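Local coordinates for ABC transporter, ATP binding protein (Sulfolobus solfataricus, PDB 1OXX), which hydrolyses ATP to power glucose uptake, as the energy-coupling subunit of the GlcSTUV ABC transporter, at residues I294-Y306 / R312-I324. The protein carries 1 engineered substitution. Numbering follows the deposited sequence.
Sequences ILVGKGKVKVIGY and RITITPLDSEEEI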
ATOM      1  N   ILE A 294      -4.102  27.758  12.536  1.00  5.99           N
ATOM      2  CA  ILE A 294      -5.133  28.772  12.281  1.00  7.19           C
ATOM      3  C   ILE A 294      -6.496  28.292  12.757  1.00  5.17           C
ATOM      4  O   ILE A 294      -6.881  27.114  12.594  1.00  5.06           O
ATOM      5  CB  ILE A 294      -5.248  29.185  10.792  1.00  7.61           C
ATOM      6  CG1 ILE A 294      -5.606  27.990   9.905  1.00  6.19           C
ATOM      7  CG2 ILE A 294      -3.997  29.922  10.338  1.00  6.00           C
ATOM      8  CD1 ILE A 294      -6.220  28.393   8.588  1.00  8.23           C
ATOM      9  N   LEU A 295      -7.250  29.228  13.308  1.00  4.43           N
ATOM     10  CA  LEU A 295      -8.612  28.985  13.739  1.00  4.11           C
ATOM     11  C   LEU A 295      -9.559  28.845  12.565  1.00  6.26           C
ATOM     12  O   LEU A 295      -9.534  29.680  11.650  1.00  8.04           O
ATOM     13  CB  LEU A 295      -9.092  30.192  14.538  1.00  6.53           C
ATOM     14  CG  LEU A 295      -8.975  30.167  16.051  1.00 12.18           C
ATOM     15  CD1 LEU A 295      -9.415  31.520  16.594  1.00 12.91           C
ATOM     16  CD2 LEU A 295      -9.836  29.063  16.645  1.00 10.41           C
ATOM     17  N   VAL A 296     -10.374  27.796  12.572  1.00  3.75           N
ATOM     18  CA  VAL A 296     -11.412  27.660  11.561  1.00  5.80           C
ATOM     19  C   VAL A 296     -12.832  27.718  12.154  1.00  5.43           C
ATOM     20  O   VAL A 296     -13.808  27.785  11.425  1.00  7.15           O
ATOM     21  CB  VAL A 296     -11.218  26.416  10.660  1.00  7.31           C
ATOM     22  CG1 VAL A 296      -9.968  26.579   9.810  1.00  9.20           C
ATOM     23  CG2 VAL A 296     -11.187  25.114  11.459  1.00  7.66           C
ATOM     24  N   GLY A 297     -12.952  27.720  13.479  1.00  4.22           N
ATOM     25  CA  GLY A 297     -14.250  27.903  14.093  1.00  7.17           C
ATOM     26  C   GLY A 297     -14.493  27.092  15.339  1.00  6.68           C
ATOM     27  O   GLY A 297     -13.556  26.616  15.968  1.00  9.37           O
ATOM     28  N   LYS A 298     -15.761  26.975  15.704  1.00  9.43           N
ATOM     29  CA  LYS A 298     -16.186  26.255  16.895  1.00  6.81           C
ATOM     30  C   LYS A 298     -16.724  24.876  16.530  1.00  7.95           C
ATOM     31  O   LYS A 298     -17.244  24.654  15.439  1.00  8.61           O
ATOM     32  CB  LYS A 298     -17.321  27.020  17.587  1.00 12.84           C
ATOM     33  CG  LYS A 298     -16.996  28.431  18.010  1.00 17.07           C
ATOM     34  CD  LYS A 298     -18.264  29.240  18.232  1.00 13.86           C
ATOM     35  CE  LYS A 298     -19.157  28.660  19.302  1.00 19.75           C
ATOM     36  NZ  LYS A 298     -20.319  29.573  19.581  1.00 22.74           N
ATOM     37  N   GLY A 299     -16.645  23.969  17.485  1.00  6.31           N
ATOM     38  CA  GLY A 299     -17.209  22.648  17.309  1.00  7.50           C
ATOM     39  C   GLY A 299     -17.661  22.103  18.640  1.00  5.97           C
ATOM     40  O   GLY A 299     -17.501  22.737  19.670  1.00  6.95           O
ATOM     41  N   LYS A 300     -18.210  20.898  18.608  1.00  6.04           N
ATOM     42  CA  LYS A 300     -18.684  20.243  19.803  1.00  5.81           C
ATOM     43  C   LYS A 300     -18.250  18.789  19.754  1.00  6.51           C
ATOM     44  O   LYS A 300     -18.394  18.108  18.733  1.00  5.79           O
ATOM     45  CB  LYS A 300     -20.204  20.368  19.882  1.00  9.52           C
ATOM     46  CG  LYS A 300     -20.847  19.659  21.054  1.00 12.37           C
ATOM     47  CD  LYS A 300     -22.348  20.001  21.141  1.00 19.03           C
ATOM     48  CE  LYS A 300     -23.103  19.044  22.054  1.00 37.54           C
ATOM     49  NZ  LYS A 300     -24.544  19.403  22.176  0.50 46.47           N
ATOM     50  N   VAL A 301     -17.709  18.287  20.862  1.00  5.64           N
ATOM     51  CA  VAL A 301     -17.301  16.897  20.909  1.00  3.47           C
ATOM     52  C   VAL A 301     -18.503  15.952  20.826  1.00  4.15           C
ATOM     53  O   VAL A 301     -19.478  16.082  21.589  1.00  5.87           O
ATOM     54  CB  VAL A 301     -16.473  16.595  22.182  1.00  4.48           C
ATOM     55  CG1 VAL A 301     -16.059  15.175  22.208  1.00  5.51           C
ATOM     56  CG2 VAL A 301     -15.267  17.492  22.251  1.00  5.39           C
ATOM     57  N   LYS A 302     -18.446  15.036  19.867  1.00  6.32           N
ATOM     58  CA  LYS A 302     -19.501  14.045  19.670  1.00  5.08           C
ATOM     59  C   LYS A 302     -19.198  12.733  20.388  1.00  5.23           C
ATOM     60  O   LYS A 302     -20.070  12.167  21.069  1.00  7.33           O
ATOM     61  CB  LYS A 302     -19.658  13.780  18.176  1.00  8.35           C
ATOM     62  CG  LYS A 302     -20.642  12.692  17.849  1.00  9.84           C
ATOM     63  CD  LYS A 302     -20.721  12.493  16.350  1.00 11.99           C
ATOM     64  CE  LYS A 302     -21.749  11.446  15.974  1.00 14.86           C
ATOM     65  NZ  LYS A 302     -21.946  11.368  14.499  1.00 20.57           N
ATOM     66  N   VAL A 303     -17.983  12.215  20.205  1.00  5.30           N
ATOM     67  CA  VAL A 303     -17.620  10.931  20.788  1.00  4.66           C
ATOM     68  C   VAL A 303     -16.116  10.783  20.879  1.00  5.61           C
ATOM     69  O   VAL A 303     -15.371  11.363  20.087  1.00  6.04           O
ATOM     70  CB  VAL A 303     -18.221   9.790  19.948  1.00  6.90           C
ATOM     71  CG1 VAL A 303     -17.664   9.799  18.529  1.00  9.60           C
ATOM     72  CG2 VAL A 303     -18.064   8.434  20.647  1.00  7.78           C
ATOM     73  N   ILE A 304     -15.680   9.997  21.856  1.00  5.50           N
ATOM     74  CA  ILE A 304     -14.280   9.694  22.049  1.00  5.02           C
ATOM     75  C   ILE A 304     -14.039   8.208  21.954  1.00  6.48           C
ATOM     76  O   ILE A 304     -14.817   7.390  22.476  1.00  7.31           O
ATOM     77  CB  ILE A 304     -13.796  10.202  23.423  1.00  5.44           C
ATOM     78  CG1 ILE A 304     -14.015  11.708  23.546  1.00 12.25           C
ATOM     79  CG2 ILE A 304     -12.299   9.852  23.635  1.00  7.45           C
ATOM     80  CD1 ILE A 304     -13.667  12.234  24.882  1.00 13.89           C
ATOM     81  N   GLY A 305     -12.952   7.879  21.281  1.00  3.39           N
ATOM     82  CA  GLY A 305     -12.415   6.540  21.216  1.00  5.11           C
ATOM     83  C   GLY A 305     -11.032   6.518  21.850  1.00  6.89           C
ATOM     84  O   GLY A 305     -10.439   7.574  22.131  1.00  5.87           O
ATOM     85  N   TYR A 306     -10.516   5.322  22.090  1.00  5.16           N
ATOM     86  CA  TYR A 306      -9.215   5.169  22.727  1.00  4.01           C
ATOM     87  C   TYR A 306      -8.403   4.164  21.957  1.00  6.82           C
ATOM     88  O   TYR A 306      -8.798   3.012  21.862  1.00 10.64           O
ATOM     89  CB  TYR A 306      -9.367   4.729  24.186  1.00  5.65           C
ATOM     90  CG  TYR A 306      -8.073   4.627  24.952  1.00  4.01           C
ATOM     91  CD1 TYR A 306      -7.222   5.715  25.047  1.00  7.41           C
ATOM     92  CD2 TYR A 306      -7.690   3.449  25.550  1.00 10.90           C
ATOM     93  CE1 TYR A 306      -6.032   5.640  25.731  1.00  6.88           C
ATOM     94  CE2 TYR A 306      -6.492   3.364  26.254  1.00 10.38           C
ATOM     95  CZ  TYR A 306      -5.669   4.467  26.326  1.00  7.37           C
ATOM     96  OH  TYR A 306      -4.471   4.416  27.007  1.00 16.60           O
ATOM     97  N   ARG A 312      -9.023   9.417  20.554  1.00  3.71           N
ATOM     98  CA  ARG A 312      -9.528   9.799  19.245  1.00  5.95           C
ATOM     99  C   ARG A 312     -10.783  10.607  19.494  1.00  5.62           C
ATOM    100  O   ARG A 312     -11.824  10.064  19.891  1.00  6.00           O
ATOM    101  CB  ARG A 312      -9.828   8.560  18.410  1.00  6.00           C
ATOM    102  CG  ARG A 312     -10.186   8.795  16.944  1.00  8.83           C
ATOM    103  CD  ARG A 312     -10.536   7.473  16.273  1.00  9.48           C
ATOM    104  NE  ARG A 312     -10.709   7.490  14.826  1.00 10.89           N
ATOM    105  CZ  ARG A 312     -11.822   7.831  14.211  1.00 15.03           C
ATOM    106  NH1 ARG A 312     -12.872   8.232  14.913  1.00 11.87           N
ATOM    107  NH2 ARG A 312     -11.882   7.775  12.889  1.00 13.14           N
ATOM    108  N   ILE A 313     -10.667  11.916  19.317  1.00  3.83           N
ATOM    109  CA  ILE A 313     -11.749  12.826  19.602  1.00  3.32           C
ATOM    110  C   ILE A 313     -12.448  13.207  18.313  1.00  3.54           C
ATOM    111  O   ILE A 313     -11.820  13.750  17.400  1.00  4.72           O
ATOM    112  CB  ILE A 313     -11.224  14.110  20.302  1.00  3.58           C
ATOM    113  CG1 ILE A 313     -10.396  13.762  21.531  1.00 10.42           C
ATOM    114  CG2 ILE A 313     -12.373  15.025  20.641  1.00  5.71           C
ATOM    115  CD1 ILE A 313      -9.755  14.946  22.169  1.00 12.17           C
ATOM    116  N   THR A 314     -13.743  12.937  18.233  1.00  4.60           N
ATOM    117  CA  THR A 314     -14.542  13.295  17.081  1.00  3.86           C
ATOM    118  C   THR A 314     -15.421  14.474  17.448  1.00  5.84           C
ATOM    119  O   THR A 314     -16.119  14.436  18.474  1.00  5.26           O
ATOM    120  CB  THR A 314     -15.442  12.130  16.660  1.00  6.26           C
ATOM    121  OG1 THR A 314     -14.641  11.030  16.198  1.00  7.65           O
ATOM    122  CG2 THR A 314     -16.299  12.546  15.474  1.00  7.62           C
ATOM    123  N   ILE A 315     -15.363  15.522  16.635  1.00  6.51           N
ATOM    124  CA  ILE A 315     -16.204  16.684  16.821  1.00  3.33           C
ATOM    125  C   ILE A 315     -17.084  16.841  15.609  1.00  7.69           C
ATOM    126  O   ILE A 315     -16.856  16.202  14.585  1.00  7.72           O
ATOM    127  CB  ILE A 315     -15.355  17.966  16.989  1.00  4.03           C
ATOM    128  CG1 ILE A 315     -14.595  18.293  15.712  1.00  8.40           C
ATOM    129  CG2 ILE A 315     -14.384  17.827  18.133  1.00  8.90           C
ATOM    130  CD1 ILE A 315     -15.224  19.358  14.886  1.00 19.27           C
ATOM    131  N   THR A 316     -18.113  17.665  15.748  1.00  5.85           N
ATOM    132  CA  THR A 316     -18.832  18.173  14.594  1.00  6.20           C
ATOM    133  C   THR A 316     -18.910  19.668  14.786  1.00  9.02           C
ATOM    134  O   THR A 316     -18.810  20.162  15.905  1.00  8.18           O
ATOM    135  CB  THR A 316     -20.265  17.657  14.430  1.00  8.71           C
ATOM    136  OG1 THR A 316     -21.074  18.151  15.497  1.00  9.83           O
ATOM    137  CG2 THR A 316     -20.340  16.141  14.488  1.00  6.77           C
ATOM    138  N   PRO A 317     -19.070  20.403  13.693  1.00  7.14           N
ATOM    139  CA  PRO A 317     -19.348  21.827  13.825  1.00  5.81           C
ATOM    140  C   PRO A 317     -20.718  21.989  14.431  1.00  9.76           C
ATOM    141  O   PRO A 317     -21.516  21.039  14.417  1.00 11.08           O
ATOM    142  CB  PRO A 317     -19.372  22.327  12.378  1.00  6.31           C
ATOM    143  CG  PRO A 317     -18.709  21.279  11.596  1.00  8.83           C
ATOM    144  CD  PRO A 317     -19.010  19.980  12.285  1.00  8.57           C
ATOM    145  N   LEU A 318     -21.003  23.163  14.976  1.00 10.69           N
ATOM    146  CA  LEU A 318     -22.368  23.473  15.374  1.00 10.79           C
ATOM    147  C   LEU A 318     -23.167  23.599  14.067  1.00 13.90           C
ATOM    148  O   LEU A 318     -22.633  24.039  13.057  1.00 12.56           O
ATOM    149  CB  LEU A 318     -22.421  24.790  16.151  1.00 12.61           C
ATOM    150  CG  LEU A 318     -22.187  24.791  17.666  1.00 27.99           C
ATOM    151  CD1 LEU A 318     -20.791  24.390  18.063  1.00 19.01           C
ATOM    152  CD2 LEU A 318     -22.489  26.181  18.215  1.00 26.48           C
ATOM    153  N   ASP A 319     -24.423  23.180  14.079  1.00 13.86           N
ATOM    154  CA  ASP A 319     -25.285  23.258  12.889  1.00 13.20           C
ATOM    155  C   ASP A 319     -24.781  22.416  11.716  1.00 16.04           C
ATOM    156  O   ASP A 319     -24.929  22.816  10.559  1.00 13.22           O
ATOM    157  CB  ASP A 319     -25.463  24.708  12.435  1.00 11.10           C
ATOM    158  N   SER A 320     -24.183  21.264  12.015  1.00 13.01           N
ATOM    159  CA  SER A 320     -23.681  20.350  10.985  1.00  8.70           C
ATOM    160  C   SER A 320     -23.492  18.958  11.561  1.00  7.33           C
ATOM    161  O   SER A 320     -23.208  18.805  12.754  1.00 13.07           O
ATOM    162  CB  SER A 320     -22.345  20.849  10.411  1.00  9.53           C
ATOM    163  OG  SER A 320     -21.769  19.920   9.491  1.00 10.27           O
ATOM    164  N   GLU A 321     -23.659  17.940  10.720  1.00  7.89           N
ATOM    165  CA  GLU A 321     -23.384  16.563  11.114  1.00 10.86           C
ATOM    166  C   GLU A 321     -22.049  16.072  10.555  1.00 10.20           C
ATOM    167  O   GLU A 321     -21.684  14.910  10.765  1.00 10.32           O
ATOM    168  CB  GLU A 321     -24.521  15.636  10.675  1.00 13.70           C
ATOM    169  CG  GLU A 321     -25.822  15.943  11.397  1.00 17.43           C
ATOM    170  CD  GLU A 321     -26.966  15.041  10.977  1.00 38.26           C
ATOM    171  OE1 GLU A 321     -27.588  15.314   9.929  1.00 51.06           O
ATOM    172  OE2 GLU A 321     -27.251  14.064  11.703  1.00 56.90           O
ATOM    173  N   GLU A 322     -21.315  16.943   9.870  1.00  7.66           N
ATOM    174  CA  GLU A 322     -19.996  16.575   9.339  1.00 10.15           C
ATOM    175  C   GLU A 322     -19.054  16.356  10.501  1.00 11.23           C
ATOM    176  O   GLU A 322     -19.134  17.046  11.504  1.00 12.64           O
ATOM    177  CB  GLU A 322     -19.449  17.664   8.423  1.00  8.88           C
ATOM    178  CG  GLU A 322     -20.295  17.937   7.193  1.00  9.25           C
ATOM    179  CD  GLU A 322     -20.300  16.784   6.212  1.00 15.39           C
ATOM    180  OE1 GLU A 322     -21.344  16.117   6.058  1.00 24.80           O
ATOM    181  OE2 GLU A 322     -19.256  16.546   5.588  1.00 17.74           O
ATOM    182  N   GLU A 323     -18.164  15.387  10.358  1.00 13.67           N
ATOM    183  CA  GLU A 323     -17.258  15.039  11.449  1.00  9.99           C
ATOM    184  C   GLU A 323     -15.797  15.329  11.161  1.00 12.03           C
ATOM    185  O   GLU A 323     -15.331  15.273  10.019  1.00 10.24           O
ATOM    186  CB  GLU A 323     -17.376  13.556  11.762  1.00 10.92           C
ATOM    187  CG  GLU A 323     -18.736  13.128  12.285  1.00 17.02           C
ATOM    188  CD  GLU A 323     -18.859  11.626  12.461  1.00 16.44           C
ATOM    189  OE1 GLU A 323     -17.932  10.875  12.075  1.00 20.04           O
ATOM    190  OE2 GLU A 323     -19.906  11.186  12.979  1.00 25.84           O
ATOM    191  N   ILE A 324     -15.077  15.638  12.237  1.00  7.42           N
ATOM    192  CA  ILE A 324     -13.637  15.758  12.210  1.00  7.71           C
ATOM    193  C   ILE A 324     -13.115  15.012  13.438  1.00  5.47           C
ATOM    194  O   ILE A 324     -13.559  15.246  14.584  1.00  7.09           O
ATOM    195  CB  ILE A 324     -13.173  17.203  12.282  1.00  6.02           C
ATOM    196  CG1 ILE A 324     -13.505  17.949  10.996  1.00 11.42           C
ATOM    197  CG2 ILE A 324     -11.695  17.248  12.545  1.00 13.59           C
ATOM    198  CD1 ILE A 324     -13.098  19.404  11.075  1.00 14.02           C
TER
HETATM  199  O   HOH W   1     -21.001  17.141  17.951  1.00 21.77           O
HETATM  200  O   HOH W   2     -22.400  13.153  12.780  1.00 29.34           O
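K302 NZ is gripped by two oxygens. It makes a 2.6 Å salt bridge to E323 OE2, met nearly along the carboxylate C-O axis. It also donates to a water, which in turn donates to E321 O. K302 reaches them with a fully extended chain: CG stands anti to the backbone N (chi1 175°), and CD passes T316 CG2 at 4.1 Å. Putting an alanine at E323 would probably leave the K302 ammonium without its carboxylate mate, held by the water alone among the partners described.

The two strands form an antiparallel beta hairpin in the C-terminal domain, away from the ATP site. A classic beta bulge sets two residues, K302 and V303, opposite T314. T314 O accepts a 2.8 Å bond from K302 N and a weak one from V303 N at 3.4 Å. In return, T314 N donates almost straight to V303 O. V303 CG1 lies alongside T314 CB at 3.7 Å. Antiparallel hydrogen-bonded pairs K300-T316 and G305-R312 lie further out on the two sides of the bulge. A second water donates to K300 O and also bonds T316 OG1.

V301 CG1 packs against I313 CG2 at 4.0 Å. I313 and I315 also touch L283 of strand 281-284. V301, I313 and I315 thus give an apolar surface, while K302 and E323 form one charged pair. With the water on E321 O, that pair probably ties 321-323, the chain following the P317-S320 turn, to strand 294-306.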